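Local coordinates for group B streptococcal R4 surface protein (Streptococcus agalactiae, PDB 6S5X) that is a cell-wall-anchored surface protein implicated in infection, represented here by its most N-terminal Rib domain, an immunoglobulin-like module, at residues Asn10-Lys15 with Ser69-Asp74; Thr41-Glu46 with Ala59-Thr64; Lys15-Asn20 with Glu28-Asn33. One frame throughout, in Å; residues are numbered along the deposited sequence. Where two conformers were deposited one is given.

Interaction 1 of 3, residues Asn10-Lys15 with Ser69-Asp74; sequences NDPAGK and SKDTVD. With NA (sodium ion), chain C.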
# COMPACT_ATOMS: atom_id res chain seq x y z
N ASN A 10 6.77 4.79 -12.77
CA ASN A 10 6.33 3.57 -12.10
C ASN A 10 4.85 3.69 -11.81
O ASN A 10 4.31 4.79 -11.72
CB ASN A 10 7.10 3.33 -10.79
CG ASN A 10 8.51 2.85 -11.05
OD1 ASN A 10 8.73 1.65 -11.26
ND2 ASN A 10 9.46 3.79 -11.12
N ASP A 11 4.19 2.54 -11.66
CA ASP A 11 2.75 2.50 -11.45
C ASP A 11 2.41 1.39 -10.45
O ASP A 11 2.10 0.26 -10.84
CB ASP A 11 2.01 2.33 -12.78
CG ASP A 11 0.52 2.69 -12.68
OD1 ASP A 11 0.11 3.45 -11.77
OD2 ASP A 11 -0.25 2.19 -13.51
N PRO A 12 2.48 1.67 -9.17
CA PRO A 12 2.12 0.63 -8.20
C PRO A 12 0.64 0.29 -8.30
O PRO A 12 -0.20 1.16 -8.50
CB PRO A 12 2.45 1.26 -6.84
CG PRO A 12 2.67 2.69 -7.08
CD PRO A 12 2.90 2.93 -8.53
N ALA A 13 0.33 -1.00 -8.16
CA ALA A 13 -1.03 -1.49 -8.27
C ALA A 13 -1.52 -1.94 -6.91
O ALA A 13 -0.85 -2.73 -6.24
CB ALA A 13 -1.15 -2.64 -9.26
N GLY A 14 -2.66 -1.42 -6.50
CA GLY A 14 -3.27 -1.86 -5.25
C GLY A 14 -3.77 -3.29 -5.31
O GLY A 14 -4.19 -3.79 -6.36
N LYS A 15 -3.74 -3.93 -4.14
CA LYS A 15 -4.22 -5.29 -3.93
C LYS A 15 -5.02 -5.33 -2.64
O LYS A 15 -4.56 -4.85 -1.60
CB LYS A 15 -3.00 -6.23 -3.84
CG LYS A 15 -3.21 -7.68 -3.94
CD LYS A 15 -1.89 -8.36 -3.61
CE LYS A 15 -1.77 -9.73 -4.25
NZ LYS A 15 -1.42 -10.76 -3.24
N SER A 69 10.07 11.10 -4.66
CA SER A 69 8.75 11.15 -5.25
C SER A 69 7.89 10.03 -4.66
O SER A 69 8.40 9.08 -4.08
CB SER A 69 8.82 11.05 -6.77
OG SER A 69 9.40 9.83 -7.20
N LYS A 70 6.58 10.20 -4.78
CA LYS A 70 5.63 9.30 -4.14
C LYS A 70 4.45 9.02 -5.07
O LYS A 70 4.11 9.82 -5.94
CB LYS A 70 5.10 9.87 -2.80
CG LYS A 70 6.16 10.24 -1.77
CD LYS A 70 5.56 10.77 -0.45
CE LYS A 70 6.65 11.43 0.42
NZ LYS A 70 6.42 11.43 1.89
N ASP A 71 3.87 7.83 -4.88
CA ASP A 71 2.58 7.44 -5.44
C ASP A 71 1.71 6.99 -4.27
O ASP A 71 2.21 6.54 -3.24
CB ASP A 71 2.71 6.29 -6.46
CG ASP A 71 3.12 6.76 -7.88
OD1 ASP A 71 2.50 7.73 -8.35
OD2 ASP A 71 3.99 6.13 -8.54
N THR A 72 0.41 7.14 -4.44
CA THR A 72 -0.54 6.56 -3.50
C THR A 72 -1.37 5.52 -4.23
O THR A 72 -1.55 5.56 -5.46
CB THR A 72 -1.44 7.61 -2.90
OG1 THR A 72 -2.21 8.21 -3.94
CG2 THR A 72 -0.60 8.69 -2.17
N VAL A 73 -1.88 4.58 -3.46
CA VAL A 73 -2.80 3.59 -3.98
C VAL A 73 -3.93 3.45 -2.98
O VAL A 73 -3.67 3.39 -1.77
CB VAL A 73 -2.09 2.23 -4.20
CG1 VAL A 73 -3.01 1.24 -4.83
CG2 VAL A 73 -0.80 2.45 -5.03
N ASP A 74 -5.17 3.51 -3.46
CA ASP A 74 -6.34 3.25 -2.63
C ASP A 74 -6.60 1.75 -2.60
O ASP A 74 -6.71 1.12 -3.66
CB ASP A 74 -7.58 3.98 -3.18
CG ASP A 74 -7.49 5.49 -3.03
OD1 ASP A 74 -7.07 5.96 -1.95
OD2 ASP A 74 -7.80 6.19 -4.01
NA NA C . 3.40 6.68 -10.73
O HOH W 1 1.23 5.95 -11.11
O HOH W 2 2.86 8.85 -11.40

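Interaction 2 of 3, residues Thr41-Glu46 with Ala59-Thr64; sequences TTVAFE and AKVVVT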
# COMPACT_ATOMS: atom_id res chain seq x y z
N THR A 41 12.46 1.28 -2.74
CA THR A 41 11.13 1.85 -2.55
C THR A 41 10.53 1.33 -1.25
O THR A 41 10.65 0.14 -0.93
CB THR A 41 10.21 1.46 -3.73
OG1 THR A 41 10.75 1.94 -4.97
CG2 THR A 41 8.85 2.04 -3.52
N THR A 42 9.87 2.22 -0.49
CA THR A 42 9.17 1.87 0.74
C THR A 42 7.67 2.00 0.54
O THR A 42 7.20 2.78 -0.29
CB THR A 42 9.60 2.76 1.91
OG1 THR A 42 9.15 4.10 1.68
CG2 THR A 42 11.10 2.72 2.08
N VAL A 43 6.92 1.21 1.31
CA VAL A 43 5.47 1.28 1.31
C VAL A 43 4.99 1.35 2.76
O VAL A 43 5.59 0.74 3.66
CB VAL A 43 4.83 0.08 0.57
CG1 VAL A 43 5.22 0.07 -0.89
CG2 VAL A 43 5.25 -1.18 1.21
N ALA A 44 3.97 2.16 2.99
CA ALA A 44 3.40 2.30 4.32
C ALA A 44 1.94 2.64 4.19
O ALA A 44 1.52 3.31 3.25
CB ALA A 44 4.13 3.39 5.11
N PHE A 45 1.15 2.21 5.18
CA PHE A 45 -0.21 2.71 5.23
C PHE A 45 -0.19 4.18 5.63
O PHE A 45 0.61 4.61 6.45
CB PHE A 45 -1.06 1.92 6.21
CG PHE A 45 -1.44 0.56 5.71
CD1 PHE A 45 -2.21 0.41 4.59
CD2 PHE A 45 -0.99 -0.56 6.37
CE1 PHE A 45 -2.56 -0.84 4.12
CE2 PHE A 45 -1.35 -1.82 5.93
CZ PHE A 45 -2.13 -1.95 4.79
N GLU A 46 -1.06 4.98 5.01
CA GLU A 46 -1.11 6.39 5.39
C GLU A 46 -1.52 6.52 6.85
O GLU A 46 -1.03 7.40 7.58
CB GLU A 46 -2.06 7.15 4.49
CG GLU A 46 -2.01 8.65 4.74
CD GLU A 46 -2.89 9.44 3.79
OE1 GLU A 46 -4.11 9.22 3.80
OE2 GLU A 46 -2.35 10.27 3.03
N ALA A 59 -8.21 1.98 2.92
CA ALA A 59 -6.88 2.35 3.36
C ALA A 59 -6.13 2.94 2.18
O ALA A 59 -6.54 2.77 1.02
CB ALA A 59 -6.12 1.15 3.92
N LYS A 60 -5.04 3.64 2.47
CA LYS A 60 -4.18 4.19 1.42
C LYS A 60 -2.76 3.73 1.66
O LYS A 60 -2.26 3.84 2.79
CB LYS A 60 -4.26 5.72 1.38
CG LYS A 60 -5.63 6.30 1.04
CD LYS A 60 -5.57 7.83 0.99
CE LYS A 60 -4.66 8.33 -0.13
NZ LYS A 60 -5.15 7.94 -1.49
N VAL A 61 -2.10 3.21 0.63
CA VAL A 61 -0.68 2.86 0.71
C VAL A 61 0.11 3.99 0.06
O VAL A 61 -0.15 4.37 -1.09
CB VAL A 61 -0.38 1.51 0.05
CG1 VAL A 61 1.09 1.21 0.12
CG2 VAL A 61 -1.17 0.39 0.72
N VAL A 62 1.05 4.55 0.81
CA VAL A 62 1.98 5.55 0.32
C VAL A 62 3.26 4.83 -0.11
O VAL A 62 3.90 4.14 0.69
CB VAL A 62 2.28 6.62 1.37
CG1 VAL A 62 3.24 7.63 0.80
CG2 VAL A 62 1.01 7.30 1.79
N VAL A 63 3.61 5.00 -1.37
CA VAL A 63 4.76 4.39 -2.00
C VAL A 63 5.79 5.49 -2.18
O VAL A 63 5.54 6.46 -2.90
CB VAL A 63 4.39 3.76 -3.35
CG1 VAL A 63 5.60 3.10 -4.01
CG2 VAL A 63 3.25 2.80 -3.20
N THR A 64 6.93 5.38 -1.50
CA THR A 64 7.95 6.42 -1.51
C THR A 64 9.18 5.90 -2.23
O THR A 64 9.81 4.94 -1.79
CB THR A 64 8.31 6.88 -0.10
OG1 THR A 64 7.13 7.34 0.57
CG2 THR A 64 9.31 8.05 -0.20
O HOH W 3 6.33 4.92 1.83

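Interaction 3 of 3, residues Lys15-Asn20 with Glu28-Asn33; sequences KDQQVN and EDSIGN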
# COMPACT_ATOMS: atom_id res chain seq x y z
N LYS A 15 -3.74 -3.93 -4.14
CA LYS A 15 -4.22 -5.29 -3.93
C LYS A 15 -5.02 -5.33 -2.64
O LYS A 15 -4.56 -4.85 -1.60
CB LYS A 15 -3.00 -6.23 -3.84
CG LYS A 15 -3.21 -7.68 -3.94
CD LYS A 15 -1.89 -8.36 -3.61
CE LYS A 15 -1.77 -9.73 -4.25
NZ LYS A 15 -1.42 -10.76 -3.24
N ASP A 16 -6.22 -5.89 -2.72
CA ASP A 16 -7.04 -6.13 -1.54
C ASP A 16 -6.43 -7.27 -0.74
O ASP A 16 -5.83 -8.20 -1.30
CB ASP A 16 -8.48 -6.42 -1.98
CG ASP A 16 -9.15 -5.21 -2.65
OD1 ASP A 16 -8.53 -4.11 -2.64
OD2 ASP A 16 -10.28 -5.35 -3.19
N GLN A 17 -6.53 -7.18 0.56
CA GLN A 17 -6.12 -8.27 1.42
C GLN A 17 -7.20 -8.49 2.46
O GLN A 17 -8.04 -7.63 2.71
CB GLN A 17 -4.72 -8.04 2.04
CG GLN A 17 -4.51 -6.83 2.92
CD GLN A 17 -3.13 -6.88 3.64
OE1 GLN A 17 -2.81 -7.84 4.34
NE2 GLN A 17 -2.34 -5.84 3.46
N GLN A 18 -7.21 -9.72 2.97
CA GLN A 18 -8.18 -10.15 3.97
C GLN A 18 -7.41 -10.54 5.21
O GLN A 18 -6.38 -11.24 5.12
CB GLN A 18 -9.02 -11.30 3.46
CG GLN A 18 -10.04 -11.77 4.48
CD GLN A 18 -10.85 -12.93 3.99
OE1 GLN A 18 -11.57 -12.82 3.00
NE2 GLN A 18 -10.72 -14.07 4.66
N VAL A 19 -7.88 -10.09 6.37
CA VAL A 19 -7.26 -10.43 7.64
C VAL A 19 -8.36 -10.73 8.65
O VAL A 19 -9.52 -10.36 8.47
CB VAL A 19 -6.32 -9.34 8.20
CG1 VAL A 19 -5.22 -8.99 7.18
CG2 VAL A 19 -7.09 -8.08 8.60
N ASN A 20 -7.97 -11.38 9.74
CA ASN A 20 -8.88 -11.65 10.84
C ASN A 20 -8.90 -10.48 11.81
O ASN A 20 -7.95 -9.68 11.90
CB ASN A 20 -8.49 -12.93 11.56
CG ASN A 20 -8.59 -14.15 10.68
OD1 ASN A 20 -9.49 -14.25 9.86
ND2 ASN A 20 -7.63 -15.05 10.81
N GLU A 28 2.94 -3.87 2.52
CA GLU A 28 3.50 -4.64 1.41
C GLU A 28 2.49 -5.63 0.82
O GLU A 28 2.53 -5.92 -0.38
CB GLU A 28 4.75 -5.41 1.86
CG GLU A 28 6.01 -4.55 2.08
CD GLU A 28 6.08 -3.86 3.43
OE1 GLU A 28 5.16 -4.04 4.25
OE2 GLU A 28 7.07 -3.14 3.68
N ASP A 29 1.60 -6.16 1.64
CA ASP A 29 0.64 -7.15 1.17
C ASP A 29 -0.55 -6.50 0.45
O ASP A 29 -1.45 -7.22 -0.00
CB ASP A 29 0.19 -7.99 2.38
CG ASP A 29 1.31 -8.92 2.90
OD1 ASP A 29 2.19 -9.34 2.10
OD2 ASP A 29 1.33 -9.23 4.11
N SER A 30 -0.58 -5.17 0.39
CA SER A 30 -1.57 -4.40 -0.35
C SER A 30 -1.03 -3.85 -1.67
O SER A 30 -1.69 -3.02 -2.29
CB SER A 30 -2.07 -3.24 0.52
OG SER A 30 -2.91 -3.72 1.57
N ILE A 31 0.16 -4.27 -2.08
CA ILE A 31 0.76 -3.85 -3.35
C ILE A 31 1.00 -5.09 -4.18
O ILE A 31 1.59 -6.06 -3.68
CB ILE A 31 2.06 -3.07 -3.14
CG1 ILE A 31 1.75 -1.80 -2.37
CG2 ILE A 31 2.71 -2.79 -4.50
CD1 ILE A 31 0.85 -0.87 -3.14
N GLY A 32 0.55 -5.08 -5.43
CA GLY A 32 0.63 -6.28 -6.24
C GLY A 32 1.89 -6.41 -7.08
O GLY A 32 2.12 -7.47 -7.68
N ASN A 33 2.71 -5.37 -7.17
CA ASN A 33 3.87 -5.41 -8.06
C ASN A 33 5.09 -4.78 -7.40
O ASN A 33 5.88 -4.07 -8.04
CB ASN A 33 3.57 -4.72 -9.39
CG ASN A 33 3.16 -3.26 -9.23
OD1 ASN A 33 2.61 -2.84 -8.21
ND2 ASN A 33 3.40 -2.47 -10.30
O HOH W 4 -5.34 -4.11 0.68
O HOH W 5 -1.87 -9.84 -0.16
O HOH W 6 -0.60 -8.21 5.79

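Interaction 1 of 3, residues Asn10-Lys15 with Ser69-Asp74
The carboxylate of Asp-71 turns its two oxygens to a sodium ion and has the ring of Pro-12 lying obliquely off one of its sides. The ion stands a little out of the carboxylate plane, on that same side, and is gripped unequally, at 2.3 Å from Asp-71 OD2 and 2.8 Å from Asp-71 OD1. Asn-10 contributes its backbone O at 2.3 Å from sodium; two waters and the O of Ala-7 complete six ligand atoms. One water also donates to Asp-11 OD1, so this second-shell carboxylate is tied to the site. Asp-71 OD2 accepts from Tyr-65 OH as well, which should help fix its rotation.

Pro-12 crosses Asp-71 at about a right angle, with its CD 3.4 Å from Asp-71 OD2. The same ring reaches along the strand to Val-73, where Pro-12 CB meets Val-73 CG2 at 3.9 Å. No direct hydrogen bond joins the two segments: metal coordination and apolar packing do the work. Residues 10-15 thus run as an irregular arm over strand 70-80, before strand 17-20 begins, while Pro-12 also touches Val-63 of the adjacent strand 55-64.

Interaction 2 of 3, residues Thr41-Glu46 with Ala59-Thr64
Thr-42 and Thr-64 exchange a reciprocal pair of backbone hydrogen bonds, Thr-42 N to Thr-64 O at 3.0 Å and Thr-64 N to Thr-42 O at 2.9 Å. Ala-44 and Val-62 repeat the pairing, less evenly: Val-62 N gives the straighter bond of the two, 2.8 Å to Ala-44 O, whereas Ala-44 N bonds to Val-62 O with an N-H...O angle of 148°. Val-62 O is shared, since it also accepts from a water. That water further bonds to both threonine hydroxyls, Thr-42 OG1 and Thr-64 OG1, whose side chains lie next to each other. The Thr-42 hydroxyl is put there by chi1 of 67°, which sets OG1 between the backbone N and the carbonyl carbon. Glu-46 N to Lys-60 O closes the series at 2.8 Å.

These bonds build an antiparallel beta hairpin, strands 42-45 and 55-64, with strand 42-45 at the margin of the immunoglobulin-like sheet. On the face carrying Val-43 and Phe-45 the packing is apolar. Val-43 CG1 lies beside Val-63 CG2, and Val-43 CB meets Val-61 CG1 at 3.9 Å. The Phe-45 ring has Lys-60 O at its edge, near the ring plane, while Ala-59 CB and Val-61 CG2 approach obliquely, the latter 3.9 Å from Phe-45 CE1. Beyond the end of strand 42-45, the extended Glu-46 chain runs alongside Lys-60, Glu-46 OE1 against the methylene Lys-60 CD; the lysine bends so that its ammonium forms a salt bridge with Asp-74 on strand 70-80.

Interaction 3 of 3, residues Lys15-Asn20 with Glu28-Asn33
Gln-17 donates through NE2 to the hydroxyl of Ser-30, a nearly straight bond of 2.9 Å between Gln-17 NE2 and Ser-30 OG, with the serine oxygen lying only 7° out of the amide plane. Gln-17 NE2 has a second acceptor in the backbone O of Lys-26. On the other side of the amide, Gln-17 OE1 accepts a hydrogen bond from a water that also donates to Asp-29 OD2, so both polar atoms of the glutamine are engaged. Chi1 of 60° swings the chain over Asp-29, where Gln-17 NE2 passes 3.5 Å from Asp-29 CB; amide and carboxylate planes stand 73° apart.

Ser-30 OG, which accepts from Gln-17, itself donates to another water 2.6 Å away from Ser-30 OG, and this water lies close to Lys-15 O. The main chain meets directly as well: Lys-15 N bonds to Ser-30 O at 2.9 Å, but the donor lies well above the carbonyl plane, and Ser-30 CA makes a CH...O contact with Lys-15 O.

The contact pins a short 3-10 turn, ending in residues 28-30, against the approach to strand 17-20, an outer strand that runs parallel to strand 70-80. Ser-30, which is buried, also touches Phe-45 and Val-61 of the sheet.

Toward solvent, the first part of the Lys-15 chain rests against the turn, with Lys-15 CB by Ser-30 and Lys-15 CD 3.8 Å from Asp-29 O, before its end leads away. A water links the lysine ammonium to the main chain, accepting from Lys-15 NZ and donating to the backbone Asp-29 O; the Asp-29 carboxylate itself remains 6.6 Å from the ammonium, measured from Asp-29 OD1 to Lys-15 NZ.

Overall arrangement
All three contacts converge on one sheet, ordered 17-20, 70-80, 55-64, 42-45. Interaction 2 is a surface hairpin built on regular backbone pairing; interactions 1 and 3 are partly buried and attach irregular segments, one through a metal ion and proline packing, the other through a side-chain amide, a hydroxyl and waters. Interactions 1 and 3 share Lys-15, and Ala-13 is tied to Gly-32 and Asn-33, so the two irregular segments are also hydrogen-bonded to each other. Asp-71 O probably accepts from Val-63 N, joining interaction 1 to interaction 2. Val-61 packs against Ile-31 and Val-43 against Glu-28, bringing interaction 3 onto the hairpin's apolar face.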